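Local coordinates for poly-beta-1,6-N-acetyl-D-glucosamine export protein (Escherichia coli, PDB 4Y25) that exports the biofilm polysaccharide poly-beta-1,6-N-acetyl-D-glucosamine, probably in partially N-deacetylated form, across the outer membrane through the C-terminal beta-barrel domain that forms this chain, at residues T16-E21 and H285-E290; V251-Y256 and R273-P278; H28-T33 and F51-G56. All blocks are in the same frame, centred on the assembly; numbering follows the deposited sequence.

Contact 1 (T16-E21 and H285-E290); sequences TGIDAE and HNLYVE
Leu287 O receives two backbone N-H groups from the facing chain, Ile18 N at 2.8 Å and Asp19 N at 3.1 Å; both come in on one side of that carbonyl. Two residues thus stand opposite one, a classic beta bulge that moves the register by one. Leu287 N donates to Asp19 O from above that carbonyl's plane, whereas Thr16 and Val289 exchange a regular pair of backbone bonds. Ile18 lays CB against Leu287 CD2 (3.9 Å). With its CG1 set beside the backbone N (chi1 -48°), it also brings CD1 to 3.8 Å from Val289 CG2. These groups lie on the outer side of the wall. At the other end Asp19 OD2 comes to the His285 ring at its edge, 3.1 Å from CE1, with carboxylate and ring planes 79° apart. Glu21 is the second carboxylate at this ring, OE2 lying 3.2 Å from His285 NE2 with the planes 58° apart. The two strands are the first and last of a 16-stranded antiparallel barrel, and their pairing closes the cylinder. On the side facing the barrel interior, Asn286 OD1 rests 3.3 Å from Ala20 CB and also takes a weak hydrogen bond from Gly22 N. Tyr288 CB lies 3.7 Å from Gly17 CA, while the ring extends into the barrel, clear of 16-21. Farther out, Leu287 and Tyr288 touch Trp274 and Arg273 of the preceding strand.

Contact 2 (V251-Y256 and R273-P278); sequences VTQLGY and RWEKRP
Thr252 with Lys276 and Leu254 with Trp274 are the hydrogen-bonded pairs here, and the axes of 251-256 and 273-278 approach to 4.7 Å and run antiparallel, at 178°. The two strands form a beta hairpin of the membrane barrel, strand 247-262 turning back into strand 266-278. Leu254 N to Trp274 O and Trp274 N to Leu254 O are both 2.9 Å; at the Thr252 pair, Lys276 N reaches Thr252 O at 3.0 Å and the return bond is longer. Between them, Gln253 and Glu275 form a non-hydrogen-bonded pair, side chains toward the barrel interior. On the outer side the indole of Trp274 makes the main side-chain contacts with Thr252 and Leu254. Its CG stands anti to the backbone N (chi1 -173°), which carries the six-membered ring across toward the neighbouring strand: CZ3 lies 3.7 Å from Thr252 CG2, and CE3 lies 4.1 Å from Leu254 CD1. Leu254 runs beside the indole, whereas Thr252 crosses it at a slant. The same Thr252 methyl also meets Lys276 CB. At the end of the segments where Val251 faces Arg277, the two side chains run alongside each other, CG2 against CB, and the guanidinium of Arg277 continues to a salt bridge with Asp211. Inside the barrel Arg273 bends at chi2 (-147°) toward the other strand, and its NH1 ends 3.6 Å from the CA of Gly255.

Contact 3 (H28-T33 and F51-G56); sequences HDVDLT and FGYADG
Leu32 and Tyr53 form the stronger of the two hydrogen-bonded pairs: Tyr53 N donates a hydrogen bond to Leu32 O at 2.7 Å, and Leu32 N reaches Tyr53 O at 2.9 Å. The other such pair, Val30 with Asp55, is spread wider, and both of its backbone bonds are weak. A further weak bond joins Thr33 OG1 to Phe51 O; the hydroxyl stands anti to the threonine N (chi1 174°), a rotation that leaves it within 3.4 Å of Phe51 O. CA-H...O contacts fill the intervals between the amide bonds. Ala54 CA meets Val30 O at 3.3 Å, with an angle of 165° at the hydrogen, and Gly52 CA makes a more bent contact of this kind with Leu32 O.

Apolar contact is modest and lies on the outer surface. Val30 CG1 touches the Tyr53 ring at its edge, 4.2 Å from CE1, and the CB atoms of Leu32 and Tyr53 are the same distance apart. Beyond the pair, Tyr53 rests on Ile64 and Arg66 of the following strand, and the ring of Phe51 meets that of Trp68.

The carboxylates of Asp29 and Asp31 touch carbon across the contact. Asp31 OD1 lies 3.6 Å from Ala54 CB on the inward side, and Asp29 OD1 lies 3.2 Å from Gly56 CA where the strands end, its OD2 being held by Gly26 N. Such alternation, inward and outward residues along two antiparallel strands joined in sequence, is that of the up-and-down beta meander from which outer-membrane barrels are built.

How the contacts relate
All three contacts belong to one antiparallel 16-stranded barrel and illustrate its two kinds of seam. Contacts 2 and 3 join strands consecutive in sequence, whereas contact 1 joins the first and last strands. Along the sequence contact 3 comes first and contact 2 follows, both falling between the segments of contact 1. In space contact 1 lies between them, its centre 10 Å from that of contact 2 and 13 Å from that of contact 3. Probable backbone hydrogen bonds from Asn286 to Glu275 and from Gly17 to Asp29 carry the sheet onward. Contacts 2 and 3, 22 Å apart between centres, do not touch. Together they trace a continuous arc of wall around an export barrel.

Contact 1 (T16-E21 and H285-E290)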
loop_
_atom_site.group_PDB
_atom_site.type_symbol
_atom_site.label_atom_id
_atom_site.label_comp_id
_atom_site.label_asym_id
_atom_site.label_seq_id
_atom_site.Cartn_x
_atom_site.Cartn_y
_atom_site.Cartn_z
ATOM N N THR A 16 -2.527 3.779 -12.108
ATOM C CA THR A 16 -3.489 4.296 -13.072
ATOM C C THR A 16 -4.539 3.255 -13.439
ATOM O O THR A 16 -4.221 2.088 -13.671
ATOM C CB THR A 16 -2.792 4.789 -14.351
ATOM O OG1 THR A 16 -3.767 4.976 -15.381
ATOM C CG2 THR A 16 -1.762 3.783 -14.816
ATOM N N GLY A 17 -5.796 3.688 -13.485
ATOM C CA GLY A 17 -6.902 2.795 -13.780
ATOM C C GLY A 17 -7.192 2.647 -15.264
ATOM O O GLY A 17 -7.345 3.635 -15.985
ATOM N N ILE A 18 -7.263 1.401 -15.720
ATOM C CA ILE A 18 -7.622 1.112 -17.101
ATOM C C ILE A 18 -9.137 1.194 -17.246
ATOM O O ILE A 18 -9.657 1.886 -18.120
ATOM C CB ILE A 18 -7.125 -0.281 -17.541
ATOM C CG1 ILE A 18 -5.657 -0.470 -17.153
ATOM C CG2 ILE A 18 -7.321 -0.474 -19.033
ATOM C CD1 ILE A 18 -4.742 0.574 -17.734
ATOM N N ASP A 19 -9.835 0.476 -16.376
ATOM C CA ASP A 19 -11.283 0.574 -16.267
ATOM C C ASP A 19 -11.702 0.183 -14.858
ATOM O O ASP A 19 -11.890 -0.998 -14.560
ATOM C CB ASP A 19 -11.980 -0.311 -17.300
ATOM C CG ASP A 19 -13.488 -0.133 -17.297
ATOM O OD1 ASP A 19 -13.967 0.914 -16.813
ATOM O OD2 ASP A 19 -14.194 -1.042 -17.780
ATOM N N ALA A 20 -11.831 1.182 -13.991
ATOM C CA ALA A 20 -12.209 0.946 -12.604
ATOM C C ALA A 20 -13.634 1.417 -12.340
ATOM O O ALA A 20 -13.861 2.576 -11.993
ATOM C CB ALA A 20 -11.237 1.641 -11.666
ATOM N N GLU A 21 -14.592 0.509 -12.498
ATOM C CA GLU A 21 -16.000 0.847 -12.328
ATOM C C GLU A 21 -16.433 0.742 -10.867
ATOM O O GLU A 21 -17.625 0.710 -10.562
ATOM C CB GLU A 21 -16.868 -0.049 -13.218
ATOM C CG GLU A 21 -16.594 0.137 -14.708
ATOM C CD GLU A 21 -17.249 -0.922 -15.576
ATOM O OE1 GLU A 21 -18.072 -1.702 -15.056
ATOM O OE2 GLU A 21 -16.938 -0.973 -16.785
ATOM N N HIS A 285 -16.076 -4.454 -11.382
ATOM C CA HIS A 285 -14.704 -4.884 -11.637
ATOM C C HIS A 285 -13.720 -3.716 -11.684
ATOM O O HIS A 285 -14.043 -2.633 -12.172
ATOM C CB HIS A 285 -14.632 -5.671 -12.947
ATOM C CG HIS A 285 -14.926 -4.845 -14.160
ATOM N ND1 HIS A 285 -13.963 -4.095 -14.801
ATOM C CD2 HIS A 285 -16.076 -4.646 -14.847
ATOM C CE1 HIS A 285 -14.507 -3.471 -15.831
ATOM N NE2 HIS A 285 -15.787 -3.789 -15.882
ATOM N N ASN A 286 -12.513 -3.944 -11.174
ATOM C CA ASN A 286 -11.450 -2.953 -11.263
ATOM C C ASN A 286 -10.251 -3.487 -12.030
ATOM O O ASN A 286 -9.745 -4.567 -11.739
ATOM C CB ASN A 286 -11.013 -2.494 -9.873
ATOM C CG ASN A 286 -12.035 -1.595 -9.211
ATOM O OD1 ASN A 286 -12.659 -0.761 -9.866
ATOM N ND2 ASN A 286 -12.207 -1.754 -7.903
ATOM N N LEU A 287 -9.810 -2.723 -13.019
ATOM C CA LEU A 287 -8.637 -3.080 -13.800
ATOM C C LEU A 287 -7.681 -1.899 -13.804
ATOM O O LEU A 287 -8.043 -0.802 -14.227
ATOM C CB LEU A 287 -9.028 -3.463 -15.227
ATOM C CG LEU A 287 -7.900 -3.954 -16.136
ATOM C CD1 LEU A 287 -7.438 -5.342 -15.716
ATOM C CD2 LEU A 287 -8.339 -3.944 -17.591
ATOM N N TYR A 288 -6.461 -2.113 -13.324
ATOM C CA TYR A 288 -5.509 -1.015 -13.225
ATOM C C TYR A 288 -4.061 -1.478 -13.303
ATOM O O TYR A 288 -3.763 -2.669 -13.193
ATOM C CB TYR A 288 -5.737 -0.231 -11.928
ATOM C CG TYR A 288 -5.632 -1.053 -10.660
ATOM C CD1 TYR A 288 -6.709 -1.802 -10.202
ATOM C CD2 TYR A 288 -4.461 -1.060 -9.910
ATOM C CE1 TYR A 288 -6.618 -2.547 -9.041
ATOM C CE2 TYR A 288 -4.362 -1.801 -8.746
ATOM C CZ TYR A 288 -5.443 -2.543 -8.315
ATOM O OH TYR A 288 -5.349 -3.284 -7.158
ATOM N N VAL A 289 -3.166 -0.517 -13.498
ATOM C CA VAL A 289 -1.741 -0.793 -13.587
ATOM C C VAL A 289 -0.990 -0.058 -12.485
ATOM O O VAL A 289 -1.250 1.116 -12.222
ATOM C CB VAL A 289 -1.174 -0.387 -14.964
ATOM C CG1 VAL A 289 0.330 -0.600 -15.012
ATOM C CG2 VAL A 289 -1.851 -1.179 -16.063
ATOM N N GLU A 290 -0.079 -0.769 -11.829
ATOM C CA GLU A 290 0.805 -0.185 -10.831
ATOM C C GLU A 290 2.244 -0.303 -11.300
ATOM O O GLU A 290 2.590 -1.229 -12.033
ATOM C CB GLU A 290 0.644 -0.882 -9.479
ATOM C CG GLU A 290 -0.462 -0.328 -8.602
ATOM C CD GLU A 290 -0.787 -1.245 -7.433
ATOM O OE1 GLU A 290 -0.242 -2.370 -7.387
ATOM O OE2 GLU A 290 -1.586 -0.841 -6.562
#

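Contact 2 (V251-Y256 and R273-P278)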
loop_
_atom_site.group_PDB
_atom_site.type_symbol
_atom_site.label_atom_id
_atom_site.label_comp_id
_atom_site.label_asym_id
_atom_site.label_seq_id
_atom_site.Cartn_x
_atom_site.Cartn_y
_atom_site.Cartn_z
ATOM N N VAL A 251 -15.422 -12.981 -4.303
ATOM C CA VAL A 251 -14.305 -12.104 -4.625
ATOM C C VAL A 251 -13.284 -12.850 -5.474
ATOM O O VAL A 251 -12.856 -13.949 -5.125
ATOM C CB VAL A 251 -13.611 -11.569 -3.356
ATOM C CG1 VAL A 251 -12.322 -10.835 -3.713
ATOM C CG2 VAL A 251 -14.545 -10.661 -2.596
ATOM N N THR A 252 -12.902 -12.253 -6.593
ATOM C CA THR A 252 -11.874 -12.839 -7.439
ATOM C C THR A 252 -10.828 -11.785 -7.783
ATOM O O THR A 252 -11.154 -10.617 -8.003
ATOM C CB THR A 252 -12.473 -13.438 -8.726
ATOM O OG1 THR A 252 -11.427 -14.007 -9.524
ATOM C CG2 THR A 252 -13.191 -12.372 -9.532
ATOM N N GLN A 253 -9.563 -12.189 -7.808
ATOM C CA GLN A 253 -8.496 -11.246 -8.109
ATOM C C GLN A 253 -7.336 -11.905 -8.846
ATOM O O GLN A 253 -6.944 -13.034 -8.544
ATOM C CB GLN A 253 -8.001 -10.578 -6.824
ATOM C CG GLN A 253 -7.537 -11.541 -5.751
ATOM C CD GLN A 253 -7.372 -10.866 -4.405
ATOM O OE1 GLN A 253 -7.927 -9.793 -4.165
ATOM N NE2 GLN A 253 -6.610 -11.495 -3.517
ATOM N N LEU A 254 -6.803 -11.182 -9.826
ATOM C CA LEU A 254 -5.687 -11.657 -10.630
ATOM C C LEU A 254 -4.650 -10.561 -10.789
ATOM O O LEU A 254 -4.989 -9.382 -10.886
ATOM C CB LEU A 254 -6.160 -12.122 -12.008
ATOM C CG LEU A 254 -7.039 -13.370 -12.083
ATOM C CD1 LEU A 254 -7.738 -13.437 -13.433
ATOM C CD2 LEU A 254 -6.210 -14.619 -11.845
ATOM N N GLY A 255 -3.385 -10.956 -10.816
ATOM C CA GLY A 255 -2.308 -10.017 -11.038
ATOM C C GLY A 255 -1.213 -10.631 -11.878
ATOM O O GLY A 255 -0.901 -11.816 -11.743
ATOM N N TYR A 256 -0.642 -9.827 -12.769
ATOM C CA TYR A 256 0.554 -10.226 -13.496
ATOM C C TYR A 256 1.539 -9.072 -13.549
ATOM O O TYR A 256 1.173 -7.944 -13.883
ATOM C CB TYR A 256 0.229 -10.689 -14.913
ATOM C CG TYR A 256 1.474 -11.060 -15.681
ATOM C CD1 TYR A 256 2.057 -12.310 -15.527
ATOM C CD2 TYR A 256 2.087 -10.150 -16.535
ATOM C CE1 TYR A 256 3.207 -12.652 -16.217
ATOM C CE2 TYR A 256 3.236 -10.480 -17.227
ATOM C CZ TYR A 256 3.792 -11.732 -17.065
ATOM O OH TYR A 256 4.937 -12.061 -17.754
ATOM N N ARG A 273 -3.329 -5.375 -12.657
ATOM C CA ARG A 273 -4.222 -5.982 -11.674
ATOM C C ARG A 273 -5.683 -5.959 -12.088
ATOM O O ARG A 273 -6.155 -5.024 -12.734
ATOM C CB ARG A 273 -4.073 -5.290 -10.319
ATOM C CG ARG A 273 -2.701 -5.466 -9.715
ATOM C CD ARG A 273 -2.746 -5.527 -8.201
ATOM N NE ARG A 273 -1.437 -5.895 -7.671
ATOM C CZ ARG A 273 -0.986 -7.144 -7.608
ATOM N NH1 ARG A 273 -1.746 -8.147 -8.034
ATOM N NH2 ARG A 273 0.220 -7.392 -7.120
ATOM N N TRP A 274 -6.390 -7.014 -11.703
ATOM C CA TRP A 274 -7.824 -7.118 -11.915
ATOM C C TRP A 274 -8.478 -7.636 -10.639
ATOM O O TRP A 274 -7.930 -8.507 -9.960
ATOM C CB TRP A 274 -8.129 -8.042 -13.094
ATOM C CG TRP A 274 -9.576 -8.083 -13.492
ATOM C CD1 TRP A 274 -10.270 -7.117 -14.162
ATOM C CD2 TRP A 274 -10.498 -9.154 -13.265
ATOM N NE1 TRP A 274 -11.570 -7.516 -14.357
ATOM C CE2 TRP A 274 -11.736 -8.764 -13.818
ATOM C CE3 TRP A 274 -10.399 -10.405 -12.646
ATOM C CZ2 TRP A 274 -12.866 -9.578 -13.769
ATOM C CZ3 TRP A 274 -11.524 -11.212 -12.600
ATOM C CH2 TRP A 274 -12.740 -10.795 -13.157
ATOM N N GLU A 275 -9.637 -7.086 -10.298
ATOM C CA GLU A 275 -10.388 -7.584 -9.154
ATOM C C GLU A 275 -11.875 -7.302 -9.321
ATOM O O GLU A 275 -12.274 -6.295 -9.909
ATOM C CB GLU A 275 -9.866 -6.975 -7.849
ATOM C CG GLU A 275 -10.597 -5.731 -7.383
ATOM C CD GLU A 275 -10.072 -5.213 -6.061
ATOM O OE1 GLU A 275 -10.056 -5.988 -5.079
ATOM O OE2 GLU A 275 -9.676 -4.029 -6.004
ATOM N N LYS A 276 -12.690 -8.216 -8.811
ATOM C CA LYS A 276 -14.134 -8.099 -8.924
ATOM C C LYS A 276 -14.778 -8.516 -7.610
ATOM O O LYS A 276 -14.802 -9.697 -7.263
ATOM C CB LYS A 276 -14.649 -8.953 -10.084
ATOM C CG LYS A 276 -16.096 -8.702 -10.475
ATOM C CD LYS A 276 -16.478 -9.578 -11.660
ATOM C CE LYS A 276 -17.860 -9.250 -12.193
ATOM N NZ LYS A 276 -18.211 -10.138 -13.337
ATOM N N ARG A 277 -15.278 -7.534 -6.870
ATOM C CA ARG A 277 -15.924 -7.790 -5.592
ATOM C C ARG A 277 -17.234 -7.008 -5.513
ATOM O O ARG A 277 -17.439 -6.061 -6.272
ATOM C CB ARG A 277 -14.988 -7.420 -4.433
ATOM C CG ARG A 277 -14.707 -5.935 -4.293
ATOM C CD ARG A 277 -13.803 -5.651 -3.099
ATOM N NE ARG A 277 -14.309 -6.241 -1.861
ATOM C CZ ARG A 277 -15.110 -5.614 -1.003
ATOM N NH1 ARG A 277 -15.504 -4.371 -1.246
ATOM N NH2 ARG A 277 -15.517 -6.230 0.099
ATOM N N PRO A 278 -18.139 -7.414 -4.611
ATOM C CA PRO A 278 -19.405 -6.687 -4.472
ATOM C C PRO A 278 -19.283 -5.382 -3.685
ATOM O O PRO A 278 -18.621 -5.340 -2.651
ATOM C CB PRO A 278 -20.293 -7.684 -3.724
ATOM C CG PRO A 278 -19.337 -8.528 -2.957
ATOM C CD PRO A 278 -18.134 -8.667 -3.834
#

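Contact 3 (H28-T33 and F51-G56)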
loop_
_atom_site.group_PDB
_atom_site.type_symbol
_atom_site.label_atom_id
_atom_site.label_comp_id
_atom_site.label_asym_id
_atom_site.label_seq_id
_atom_site.Cartn_x
_atom_site.Cartn_y
_atom_site.Cartn_z
ATOM N N HIS A 28 -10.956 5.886 -14.817
ATOM C CA HIS A 28 -9.573 6.225 -15.115
ATOM C C HIS A 28 -9.044 7.264 -14.134
ATOM O O HIS A 28 -9.357 8.448 -14.239
ATOM C CB HIS A 28 -9.448 6.742 -16.552
ATOM C CG HIS A 28 -10.176 5.910 -17.560
ATOM N ND1 HIS A 28 -11.492 6.139 -17.909
ATOM C CD2 HIS A 28 -9.779 4.841 -18.292
ATOM C CE1 HIS A 28 -11.870 5.254 -18.812
ATOM N NE2 HIS A 28 -10.847 4.453 -19.061
ATOM N N ASP A 29 -8.250 6.809 -13.170
ATOM C CA ASP A 29 -7.610 7.711 -12.222
ATOM C C ASP A 29 -6.099 7.612 -12.340
ATOM O O ASP A 29 -5.570 6.615 -12.825
ATOM C CB ASP A 29 -8.050 7.404 -10.791
ATOM C CG ASP A 29 -9.343 8.098 -10.421
ATOM O OD1 ASP A 29 -9.634 9.161 -11.007
ATOM O OD2 ASP A 29 -10.067 7.586 -9.541
ATOM N N VAL A 30 -5.407 8.657 -11.904
ATOM C CA VAL A 30 -3.958 8.711 -12.024
ATOM C C VAL A 30 -3.308 9.104 -10.703
ATOM O O VAL A 30 -3.524 10.204 -10.196
ATOM C CB VAL A 30 -3.527 9.704 -13.121
ATOM C CG1 VAL A 30 -2.015 9.867 -13.130
ATOM C CG2 VAL A 30 -4.028 9.238 -14.480
ATOM N N ASP A 31 -2.519 8.188 -10.148
ATOM C CA ASP A 31 -1.766 8.444 -8.925
ATOM C C ASP A 31 -0.278 8.394 -9.216
ATOM O O ASP A 31 0.218 7.407 -9.755
ATOM C CB ASP A 31 -2.122 7.427 -7.839
ATOM C CG ASP A 31 -3.343 7.828 -7.040
ATOM O OD1 ASP A 31 -4.049 8.766 -7.464
ATOM O OD2 ASP A 31 -3.598 7.204 -5.989
ATOM N N LEU A 32 0.434 9.460 -8.872
ATOM C CA LEU A 32 1.878 9.487 -9.060
ATOM C C LEU A 32 2.581 10.135 -7.878
ATOM O O LEU A 32 2.247 11.253 -7.483
ATOM C CB LEU A 32 2.248 10.233 -10.340
ATOM C CG LEU A 32 3.748 10.221 -10.637
ATOM C CD1 LEU A 32 4.120 9.037 -11.521
ATOM C CD2 LEU A 32 4.182 11.528 -11.263
ATOM N N THR A 33 3.556 9.427 -7.318
ATOM C CA THR A 33 4.367 9.971 -6.238
ATOM C C THR A 33 5.852 9.771 -6.524
ATOM O O THR A 33 6.290 8.678 -6.883
ATOM C CB THR A 33 4.004 9.337 -4.871
ATOM O OG1 THR A 33 4.925 9.795 -3.873
ATOM C CG2 THR A 33 4.053 7.818 -4.937
ATOM N N PHE A 51 7.058 14.575 -3.994
ATOM C CA PHE A 51 5.921 15.166 -4.682
ATOM C C PHE A 51 4.833 14.119 -4.900
ATOM O O PHE A 51 5.130 12.947 -5.132
ATOM C CB PHE A 51 6.371 15.773 -6.014
ATOM C CG PHE A 51 5.243 16.257 -6.879
ATOM C CD1 PHE A 51 4.576 17.432 -6.575
ATOM C CD2 PHE A 51 4.860 15.543 -8.004
ATOM C CE1 PHE A 51 3.538 17.881 -7.372
ATOM C CE2 PHE A 51 3.824 15.987 -8.807
ATOM C CZ PHE A 51 3.162 17.158 -8.491
ATOM N N GLY A 52 3.575 14.543 -4.815
ATOM C CA GLY A 52 2.446 13.648 -5.012
ATOM C C GLY A 52 1.413 14.259 -5.939
ATOM O O GLY A 52 1.131 15.454 -5.850
ATOM N N TYR A 53 0.847 13.439 -6.823
ATOM C CA TYR A 53 -0.069 13.913 -7.858
ATOM C C TYR A 53 -1.289 13.001 -7.986
ATOM O O TYR A 53 -1.153 11.777 -8.012
ATOM C CB TYR A 53 0.668 14.008 -9.199
ATOM C CG TYR A 53 -0.174 14.465 -10.374
ATOM C CD1 TYR A 53 -0.867 13.547 -11.158
ATOM C CD2 TYR A 53 -0.255 15.809 -10.713
ATOM C CE1 TYR A 53 -1.631 13.959 -12.234
ATOM C CE2 TYR A 53 -1.007 16.227 -11.797
ATOM C CZ TYR A 53 -1.698 15.298 -12.548
ATOM O OH TYR A 53 -2.455 15.709 -13.620
ATOM N N ALA A 54 -2.476 13.593 -8.080
ATOM C CA ALA A 54 -3.702 12.809 -8.225
ATOM C C ALA A 54 -4.817 13.572 -8.941
ATOM O O ALA A 54 -5.422 14.481 -8.372
ATOM C CB ALA A 54 -4.184 12.340 -6.862
ATOM N N ASP A 55 -5.089 13.189 -10.186
ATOM C CA ASP A 55 -6.160 13.798 -10.973
ATOM C C ASP A 55 -7.213 12.760 -11.351
ATOM O O ASP A 55 -6.884 11.621 -11.679
ATOM C CB ASP A 55 -5.596 14.457 -12.235
ATOM C CG ASP A 55 -6.631 15.280 -12.981
ATOM O OD1 ASP A 55 -7.707 15.552 -12.408
ATOM O OD2 ASP A 55 -6.368 15.655 -14.143
ATOM N N GLY A 56 -8.480 13.162 -11.310
ATOM C CA GLY A 56 -9.573 12.270 -11.653
ATOM C C GLY A 56 -10.845 12.997 -12.042
ATOM O O GLY A 56 -11.167 14.050 -11.491
#